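Activating signal cointegrator 1 complex subunit 2 (Homo sapiens, PDB 6YXQ) binds polyubiquitinated proteins and recruits ASCC3 and ALKBH3 to sites of DNA damage, and also acts in the rescue of stalled ribosomes. Local coordinates at residues E200-I205 with C271-K276; H277-R282 with M324-I329; A262-D265 with L269-Q272; L168-G173 with T256-W261. One frame throughout, in Å; residues are numbered along the deposited sequence.

Overall arrangement
All four contacts are buried and apolar. Interactions 1, 3 and 4 use helix 243-266 or the short helix 271-275 of this largely helical part, and interaction 2 adjoins them. Interactions 1 and 3 both use helix 271-275: the first sets it against helix 193-216 through a leucine on a phenylalanine, the second against the end of helix 243-266 by setting the small A270 and C271 against F263 and L264. Interaction 4, nearest the centre of the chain, joins helix 243-266 to helix 162-172 with aliphatic groups alone. Interaction 2 lies farthest out, about 15 Å from that centre to its own, and adds a sulfur-aromatic contact between helices 279-300 and 306-340. F274 of interaction 1 meets F279 of interaction 2 edge-to-face.

Interaction 1 (E200-I205 with C271-K276); sequences ETLPTI and CQTFQK
L202 reaches from helix 193-216 to the short helix 271-275 and divides its two methyl groups between a ring and a backbone. CD2 lies over one face of F274, 3.8 Å from the ring centroid and 21° off the ring normal, a CH-pi contact displaced toward the rim beside CD2 and CE2 of the phenylalanine. The side chains of L202 and F274 meet at about a right angle. The other methyl of the leucine, CD1, rests on the T273-F274 backbone, beside the carbonyl of T273, and is 3.9 Å from T273 CG2. The CA atoms of L202 and F274 are 7.0 Å apart, a span that a branched leucine bridges well.

These residues belong to the largely helical N-terminal part of ASCC2, upstream of its CUE domain. Helix 193-216 is kinked near P203, which as a proline has no backbone N-H to give to the preceding turn. The same helix also packs against ASCC3, where L14 of that chain touches T201 and I205.

OG1 of T273 is beside the backbone N (chi1 -48°), which puts CG2 anti to that N and toward the leucine. F274 also packs against F263 and L264 of helix 243-266. At the margin of the contact, K276 NZ forms a salt bridge with D199.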
# COMPACT_ATOMS: atom_id res chain seq x y z
N GLU B 200 9.68 -3.30 20.45
CA GLU B 200 9.13 -4.61 20.75
C GLU B 200 9.07 -5.50 19.52
O GLU B 200 9.08 -6.73 19.64
CB GLU B 200 7.74 -4.46 21.37
CG GLU B 200 7.67 -3.48 22.53
CD GLU B 200 6.25 -3.23 22.98
OE1 GLU B 200 5.39 -4.11 22.77
OE2 GLU B 200 5.98 -2.14 23.55
N THR B 201 9.02 -4.89 18.33
CA THR B 201 8.93 -5.67 17.10
C THR B 201 10.29 -6.20 16.66
O THR B 201 10.36 -7.22 15.96
CB THR B 201 8.31 -4.81 16.01
OG1 THR B 201 7.05 -4.32 16.48
CG2 THR B 201 8.10 -5.60 14.73
N LEU B 202 11.38 -5.55 17.09
CA LEU B 202 12.70 -5.97 16.61
C LEU B 202 13.04 -7.41 16.95
O LEU B 202 13.57 -8.10 16.06
CB LEU B 202 13.77 -5.02 17.16
CG LEU B 202 13.94 -3.79 16.26
CD1 LEU B 202 14.80 -2.77 16.95
CD2 LEU B 202 14.57 -4.19 14.95
N PRO B 203 12.78 -7.94 18.15
CA PRO B 203 13.05 -9.36 18.38
C PRO B 203 12.38 -10.28 17.38
O PRO B 203 12.99 -11.27 16.95
CB PRO B 203 12.54 -9.59 19.81
CG PRO B 203 12.67 -8.27 20.46
CD PRO B 203 12.41 -7.25 19.40
N THR B 204 11.14 -9.98 16.97
CA THR B 204 10.49 -10.80 15.96
C THR B 204 11.21 -10.68 14.62
O THR B 204 11.47 -11.69 13.95
CB THR B 204 9.02 -10.42 15.81
OG1 THR B 204 8.91 -9.27 14.96
CG2 THR B 204 8.41 -10.10 17.17
N ILE B 205 11.56 -9.45 14.24
CA ILE B 205 12.27 -9.21 12.98
C ILE B 205 13.52 -10.07 12.90
O ILE B 205 13.70 -10.87 11.96
CB ILE B 205 12.62 -7.72 12.82
CG1 ILE B 205 11.34 -6.87 12.75
CG2 ILE B 205 13.50 -7.52 11.61
CD1 ILE B 205 11.59 -5.41 12.45
N CYS B 271 17.01 3.99 13.09
CA CYS B 271 18.20 3.14 13.05
C CYS B 271 18.74 2.83 14.43
O CYS B 271 19.17 1.70 14.70
CB CYS B 271 19.29 3.80 12.20
SG CYS B 271 19.01 3.80 10.43
N GLN B 272 18.76 3.83 15.32
CA GLN B 272 19.28 3.58 16.66
C GLN B 272 18.44 2.53 17.37
O GLN B 272 18.99 1.62 18.00
CB GLN B 272 19.32 4.88 17.46
CG GLN B 272 19.94 4.70 18.84
CD GLN B 272 21.38 4.22 18.80
OE1 GLN B 272 21.66 3.03 19.00
NE2 GLN B 272 22.31 5.14 18.55
N THR B 273 17.11 2.61 17.24
CA THR B 273 16.26 1.54 17.75
C THR B 273 16.73 0.19 17.24
O THR B 273 16.83 -0.77 18.01
CB THR B 273 14.81 1.80 17.37
OG1 THR B 273 14.46 3.15 17.69
CG2 THR B 273 13.88 0.84 18.11
N PHE B 274 17.07 0.11 15.95
CA PHE B 274 17.61 -1.12 15.38
C PHE B 274 18.93 -1.49 16.05
O PHE B 274 19.13 -2.64 16.46
CB PHE B 274 17.81 -0.98 13.87
CG PHE B 274 16.59 -1.31 13.06
CD1 PHE B 274 15.55 -0.39 12.94
CD2 PHE B 274 16.49 -2.51 12.39
CE1 PHE B 274 14.43 -0.68 12.18
CE2 PHE B 274 15.37 -2.81 11.62
CZ PHE B 274 14.34 -1.89 11.52
N GLN B 275 19.85 -0.53 16.16
CA GLN B 275 21.18 -0.89 16.63
C GLN B 275 21.18 -1.22 18.12
O GLN B 275 22.06 -1.94 18.58
CB GLN B 275 22.17 0.24 16.32
CG GLN B 275 23.62 -0.11 16.61
CD GLN B 275 24.06 -1.43 16.00
OE1 GLN B 275 23.61 -1.81 14.92
NE2 GLN B 275 24.94 -2.14 16.69
N LYS B 276 20.19 -0.73 18.87
CA LYS B 276 20.03 -1.15 20.25
C LYS B 276 19.91 -2.66 20.36
O LYS B 276 20.26 -3.25 21.39
CB LYS B 276 18.80 -0.46 20.86
CG LYS B 276 18.03 -1.26 21.88
CD LYS B 276 17.04 -0.38 22.62
CE LYS B 276 16.15 -1.19 23.55
NZ LYS B 276 15.33 -0.29 24.40

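Interaction 2 (H277-R282 with M324-I329); sequences HDFCYR and MEIFHI
C280 and F327 supply the sulfur-aromatic part of this contact. The sulfur of C280 sits over one face of the F327 ring, 4.2 Å from its centroid and 20° off the normal, offset toward the CD2-CE2 side. A sulfur there offers a polarisable, weakly polar surface to the ring, and cysteine is small enough for the backbones to come near: the CA atoms of C280 and F327 are 5.7 Å apart. With CG anti to the backbone N (chi1 -173°), F327 extends its ring toward the start of helix 279-300, where the carbonyl O of C280 meets the ring edge in plane.

This contact joins the first turn of helix 279-300 to the middle of the long helix 306-340, within the helical region that precedes the CUE domain. The N-H of C280 bonds to the side-chain OE1 of Q275, tying this helix start to the preceding short helix.

The remaining packing is aliphatic and aromatic. CB of C280 also lies against CE2 of the F327 ring. I326 brings its CG2 branch to CE2 of F279 at 3.9 Å, meeting that ring obliquely, while its beta-branched side chain also packs on L260 and L264 of helix 243-266. F327 makes edge-to-face contacts with F367 and Y371 of helix 365-374.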
# COMPACT_ATOMS: atom_id res chain seq x y z
N HIS B 277 19.46 -3.32 19.29
CA HIS B 277 19.33 -4.77 19.26
C HIS B 277 20.47 -5.44 18.50
O HIS B 277 20.29 -6.54 17.97
CB HIS B 277 17.98 -5.17 18.66
CG HIS B 277 16.81 -4.87 19.55
ND1 HIS B 277 16.15 -5.85 20.26
CD2 HIS B 277 16.17 -3.71 19.83
CE1 HIS B 277 15.16 -5.31 20.95
NE2 HIS B 277 15.15 -4.01 20.71
N ASP B 278 21.63 -4.80 18.44
CA ASP B 278 22.84 -5.38 17.85
C ASP B 278 22.61 -5.79 16.40
O ASP B 278 22.96 -6.89 15.98
CB ASP B 278 23.34 -6.55 18.69
CG ASP B 278 24.79 -6.90 18.41
OD1 ASP B 278 25.54 -6.02 17.92
OD2 ASP B 278 25.19 -8.06 18.68
N PHE B 279 22.01 -4.88 15.62
CA PHE B 279 21.54 -5.25 14.28
C PHE B 279 22.69 -5.38 13.28
O PHE B 279 22.71 -6.33 12.48
CB PHE B 279 20.51 -4.24 13.78
CG PHE B 279 19.60 -4.79 12.72
CD1 PHE B 279 18.48 -5.52 13.07
CD2 PHE B 279 19.87 -4.59 11.38
CE1 PHE B 279 17.64 -6.04 12.09
CE2 PHE B 279 19.04 -5.10 10.40
CZ PHE B 279 17.92 -5.83 10.76
N CYS B 280 23.63 -4.43 13.29
CA CYS B 280 24.76 -4.48 12.36
C CYS B 280 25.49 -5.81 12.42
O CYS B 280 25.85 -6.37 11.38
CB CYS B 280 25.74 -3.34 12.65
SG CYS B 280 25.19 -1.71 12.16
N TYR B 281 25.75 -6.32 13.63
CA TYR B 281 26.43 -7.60 13.74
C TYR B 281 25.51 -8.74 13.30
O TYR B 281 25.95 -9.69 12.64
CB TYR B 281 26.92 -7.85 15.17
CG TYR B 281 27.39 -9.28 15.37
CD1 TYR B 281 28.54 -9.74 14.73
CD2 TYR B 281 26.67 -10.17 16.15
CE1 TYR B 281 28.97 -11.04 14.89
CE2 TYR B 281 27.10 -11.48 16.31
CZ TYR B 281 28.24 -11.91 15.68
OH TYR B 281 28.67 -13.21 15.84
N ARG B 282 24.23 -8.66 13.66
CA ARG B 282 23.32 -9.76 13.35
C ARG B 282 23.20 -9.96 11.84
O ARG B 282 23.22 -11.09 11.35
CB ARG B 282 21.96 -9.52 13.99
CG ARG B 282 21.88 -10.02 15.43
CD ARG B 282 22.09 -11.52 15.52
NE ARG B 282 20.91 -12.27 15.08
CZ ARG B 282 19.84 -12.50 15.84
NH1 ARG B 282 19.80 -12.04 17.08
NH2 ARG B 282 18.82 -13.20 15.36
N MSE B 324 23.46 -4.76 2.84
CA MSE B 324 24.60 -3.87 3.06
C MSE B 324 24.20 -2.40 3.13
O MSE B 324 24.78 -1.61 3.88
CB MSE B 324 25.66 -4.06 1.98
CG MSE B 324 26.64 -5.15 2.30
SE MSE B 324 26.32 -6.68 1.21
CE MSE B 324 27.32 -6.09 -0.36
N GLU B 325 23.19 -2.04 2.34
CA GLU B 325 22.68 -0.67 2.40
C GLU B 325 22.05 -0.39 3.76
O GLU B 325 22.23 0.70 4.32
CB GLU B 325 21.69 -0.43 1.26
CG GLU B 325 22.35 -0.53 -0.11
CD GLU B 325 21.39 -0.28 -1.26
OE1 GLU B 325 20.20 -0.65 -1.15
OE2 GLU B 325 21.85 0.27 -2.29
N ILE B 326 21.32 -1.36 4.31
CA ILE B 326 20.79 -1.22 5.67
C ILE B 326 21.93 -0.99 6.65
O ILE B 326 21.89 -0.08 7.49
CB ILE B 326 19.96 -2.46 6.04
CG1 ILE B 326 18.68 -2.50 5.21
CG2 ILE B 326 19.61 -2.46 7.52
CD1 ILE B 326 17.95 -3.82 5.29
N PHE B 327 22.96 -1.85 6.58
CA PHE B 327 24.13 -1.73 7.45
C PHE B 327 24.71 -0.33 7.40
O PHE B 327 24.95 0.31 8.43
CB PHE B 327 25.18 -2.76 7.04
CG PHE B 327 26.37 -2.83 7.98
CD1 PHE B 327 27.42 -1.92 7.87
CD2 PHE B 327 26.46 -3.83 8.94
CE1 PHE B 327 28.52 -1.99 8.72
CE2 PHE B 327 27.55 -3.91 9.78
CZ PHE B 327 28.58 -2.99 9.68
N HIS B 328 24.93 0.18 6.19
CA HIS B 328 25.55 1.49 6.08
C HIS B 328 24.63 2.61 6.54
O HIS B 328 25.10 3.60 7.11
CB HIS B 328 26.01 1.76 4.65
CG HIS B 328 26.79 3.03 4.53
ND1 HIS B 328 26.27 4.18 3.99
CD2 HIS B 328 28.05 3.34 4.93
CE1 HIS B 328 27.17 5.14 4.03
NE2 HIS B 328 28.26 4.66 4.60
N ILE B 329 23.32 2.48 6.31
CA ILE B 329 22.38 3.50 6.77
C ILE B 329 22.45 3.63 8.29
O ILE B 329 22.54 4.74 8.84
CB ILE B 329 20.95 3.19 6.29
CG1 ILE B 329 20.82 3.43 4.79
CG2 ILE B 329 19.93 4.04 7.02
CD1 ILE B 329 19.52 2.91 4.22

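Interaction 3 (A262-D265 with L269-Q272); sequences AFLD and LACQ
The F263 ring receives the methyl of A270 at its CE2-CZ side, with CB 3.7 Å from CE2 and 3.9 Å from CZ. The approach is slanting, so the methyl wedges against the ring without stacking on it. F263 is flat and large enough to serve more than one neighbour: its CD1 lies 3.8 Å from the sulfur SG of C169 on helix 162-172, and the same side chain also packs on I165 and L166 of that helix. The CG of F263 is anti to its backbone N (chi1 173°), which brings the ring end to the A270 methyl.

Both segments flank the short connection between helix 243-266 and helix 271-275. The first helix ends here, and after a few residues the chain enters the second. The side chains named here fill the inside of that helix-to-helix connection, where the CA atoms of L264 and A270 are 6.8 Å apart.

L264 adds a second apolar partner for A270. Its CD2 touches the same methyl at 3.8 Å and the sulfur of C271 at 3.9 Å, bridging two consecutive residues. Alanine suits the inner position because its single methyl can lie against both F263 and L264. The compact thiol of C271 continues the apolar layer toward helix 306-340, where it packs on I329 and I330. A270 is backed by L198 of helix 193-216.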
# COMPACT_ATOMS: atom_id res chain seq x y z
N ALA B 262 13.60 -0.19 2.65
CA ALA B 262 12.72 0.91 2.28
C ALA B 262 12.26 1.68 3.50
O ALA B 262 12.20 2.92 3.48
CB ALA B 262 11.52 0.38 1.50
N PHE B 263 11.96 0.97 4.59
CA PHE B 263 11.55 1.66 5.80
C PHE B 263 12.66 2.57 6.30
O PHE B 263 12.40 3.72 6.68
CB PHE B 263 11.17 0.65 6.89
CG PHE B 263 10.90 1.29 8.21
CD1 PHE B 263 9.99 2.32 8.32
CD2 PHE B 263 11.57 0.86 9.35
CE1 PHE B 263 9.74 2.91 9.54
CE2 PHE B 263 11.33 1.45 10.58
CZ PHE B 263 10.41 2.48 10.67
N LEU B 264 13.90 2.09 6.30
CA LEU B 264 14.99 2.94 6.80
C LEU B 264 15.37 4.03 5.82
O LEU B 264 15.94 5.04 6.23
CB LEU B 264 16.21 2.09 7.15
CG LEU B 264 15.99 1.21 8.38
CD1 LEU B 264 17.22 0.36 8.65
CD2 LEU B 264 15.63 2.04 9.61
N ASP B 265 15.06 3.84 4.54
CA ASP B 265 15.28 4.89 3.55
C ASP B 265 14.29 6.03 3.74
O ASP B 265 14.64 7.20 3.59
CB ASP B 265 15.17 4.30 2.14
CG ASP B 265 15.28 5.36 1.04
OD1 ASP B 265 16.35 5.98 0.90
OD2 ASP B 265 14.28 5.55 0.31
N LEU B 269 15.59 7.83 11.22
CA LEU B 269 15.63 8.00 12.67
C LEU B 269 15.39 6.70 13.43
O LEU B 269 15.66 6.65 14.64
CB LEU B 269 14.58 9.04 13.12
CG LEU B 269 14.92 10.52 12.98
CD1 LEU B 269 13.69 11.34 13.28
CD2 LEU B 269 16.05 10.93 13.90
N ALA B 270 14.90 5.66 12.76
CA ALA B 270 14.62 4.39 13.42
C ALA B 270 15.89 3.61 13.73
O ALA B 270 15.85 2.71 14.57
CB ALA B 270 13.69 3.56 12.54
N CYS B 271 17.01 3.99 13.09
CA CYS B 271 18.20 3.14 13.05
C CYS B 271 18.74 2.83 14.43
O CYS B 271 19.17 1.70 14.70
CB CYS B 271 19.29 3.80 12.20
SG CYS B 271 19.01 3.80 10.43
N GLN B 272 18.76 3.83 15.32
CA GLN B 272 19.28 3.58 16.66
C GLN B 272 18.44 2.53 17.37
O GLN B 272 18.99 1.62 18.00
CB GLN B 272 19.32 4.88 17.46
CG GLN B 272 19.94 4.70 18.84
CD GLN B 272 21.38 4.22 18.80
OE1 GLN B 272 21.66 3.03 19.00
NE2 GLN B 272 22.31 5.14 18.55

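Interaction 4 (L168-G173 with T256-W261); sequences LCVLFG and TCTTLW
V170 faces T258 and T259 with its two methyl branches, and the V170 and T258 side chains lie about perpendicular to each other. CG2 of the valine meets CG2 of T258 at 4.0 Å, methyl against methyl. CG1 takes the place between the backbone N and the carbonyl carbon (chi1 65°) and comes within 4.2 Å of CG2 of T259, while CB of V170 lies just as far from CA of T259. With the CA atoms of V170 and T259 only 5.3 Å apart, short beta-branched side chains suit this place: they cover the gap without reaching far.

The threonines present their methyls to the valine and use their hydroxyls on carbonyls one turn back. OG1 of T259 is bonded to the carbonyl of D255; OG1 of T258 pairs with the carbonyl of C254 and also reaches NE2 of H318 on helix 306-340.

Helix 162-172 thus lies against helix 243-266, which also packs on helix 306-340, where L323 touches C257 and I326 touches L260. The ASCC3 chain borders this bundle as well: its H178 meets W261 edge-to-face, and its L10 packs on T256 and L260.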
# COMPACT_ATOMS: atom_id res chain seq x y z
N LEU B 168 3.73 0.65 4.00
CA LEU B 168 3.57 1.94 3.35
C LEU B 168 4.85 2.36 2.65
O LEU B 168 4.82 2.82 1.50
CB LEU B 168 3.16 3.00 4.37
CG LEU B 168 1.68 3.08 4.70
CD1 LEU B 168 1.45 4.03 5.86
CD2 LEU B 168 0.91 3.50 3.46
N CYS B 169 5.99 2.20 3.33
CA CYS B 169 7.27 2.61 2.75
C CYS B 169 7.64 1.77 1.54
O CYS B 169 7.98 2.33 0.49
CB CYS B 169 8.40 2.55 3.78
SG CYS B 169 8.16 3.60 5.21
N VAL B 170 7.60 0.44 1.68
CA VAL B 170 8.02 -0.36 0.53
C VAL B 170 7.06 -0.16 -0.64
O VAL B 170 7.45 -0.30 -1.80
CB VAL B 170 8.13 -1.85 0.90
CG1 VAL B 170 6.78 -2.42 1.27
CG2 VAL B 170 8.74 -2.64 -0.24
N LEU B 171 5.81 0.23 -0.36
CA LEU B 171 4.84 0.38 -1.44
C LEU B 171 4.93 1.74 -2.12
O LEU B 171 4.82 1.82 -3.35
CB LEU B 171 3.42 0.15 -0.90
CG LEU B 171 3.04 -1.30 -0.59
CD1 LEU B 171 1.67 -1.35 0.07
CD2 LEU B 171 3.07 -2.21 -1.82
N PHE B 172 5.13 2.83 -1.36
CA PHE B 172 5.05 4.17 -1.93
C PHE B 172 6.35 4.95 -1.82
O PHE B 172 6.35 6.17 -2.01
CB PHE B 172 3.92 4.98 -1.28
CG PHE B 172 2.60 4.27 -1.22
CD1 PHE B 172 1.71 4.32 -2.28
CD2 PHE B 172 2.22 3.57 -0.08
CE1 PHE B 172 0.49 3.68 -2.22
CE2 PHE B 172 1.00 2.93 -0.01
CZ PHE B 172 0.14 2.98 -1.08
N GLY B 173 7.48 4.30 -1.52
CA GLY B 173 8.65 5.08 -1.18
C GLY B 173 9.54 5.44 -2.35
O GLY B 173 10.27 6.43 -2.27
N THR B 256 11.83 -9.37 2.84
CA THR B 256 12.20 -8.86 4.16
C THR B 256 13.26 -7.77 4.05
O THR B 256 13.14 -6.71 4.68
CB THR B 256 12.71 -10.02 5.02
OG1 THR B 256 11.73 -11.07 5.03
CG2 THR B 256 12.97 -9.55 6.43
N CYS B 257 14.31 -8.02 3.26
CA CYS B 257 15.38 -7.03 3.10
C CYS B 257 14.88 -5.78 2.40
O CYS B 257 15.23 -4.66 2.80
CB CYS B 257 16.57 -7.61 2.34
SG CYS B 257 17.33 -9.07 3.08
N THR B 258 14.09 -5.94 1.34
CA THR B 258 13.56 -4.78 0.64
C THR B 258 12.68 -3.94 1.56
O THR B 258 12.78 -2.71 1.58
CB THR B 258 12.79 -5.22 -0.60
OG1 THR B 258 13.64 -6.05 -1.41
CG2 THR B 258 12.34 -4.04 -1.41
N THR B 259 11.81 -4.59 2.35
CA THR B 259 10.92 -3.85 3.24
C THR B 259 11.70 -3.11 4.32
O THR B 259 11.46 -1.92 4.56
CB THR B 259 9.90 -4.80 3.87
OG1 THR B 259 9.27 -5.56 2.84
CG2 THR B 259 8.85 -4.00 4.62
N LEU B 260 12.63 -3.80 4.99
CA LEU B 260 13.44 -3.13 6.00
C LEU B 260 14.23 -1.97 5.41
O LEU B 260 14.27 -0.87 5.99
CB LEU B 260 14.38 -4.15 6.64
CG LEU B 260 13.72 -5.14 7.59
CD1 LEU B 260 14.75 -6.02 8.27
CD2 LEU B 260 12.91 -4.37 8.61
N TRP B 261 14.85 -2.18 4.25
CA TRP B 261 15.64 -1.12 3.65
C TRP B 261 14.77 0.06 3.25
O TRP B 261 15.16 1.22 3.46
CB TRP B 261 16.41 -1.65 2.44
CG TRP B 261 16.95 -0.54 1.61
CD1 TRP B 261 18.12 0.13 1.81
CD2 TRP B 261 16.32 0.07 0.49
NE1 TRP B 261 18.27 1.11 0.86
CE2 TRP B 261 17.17 1.09 0.03
CE3 TRP B 261 15.11 -0.15 -0.19
CZ2 TRP B 261 16.87 1.89 -1.07
CZ3 TRP B 261 14.81 0.64 -1.28
CH2 TRP B 261 15.68 1.64 -1.71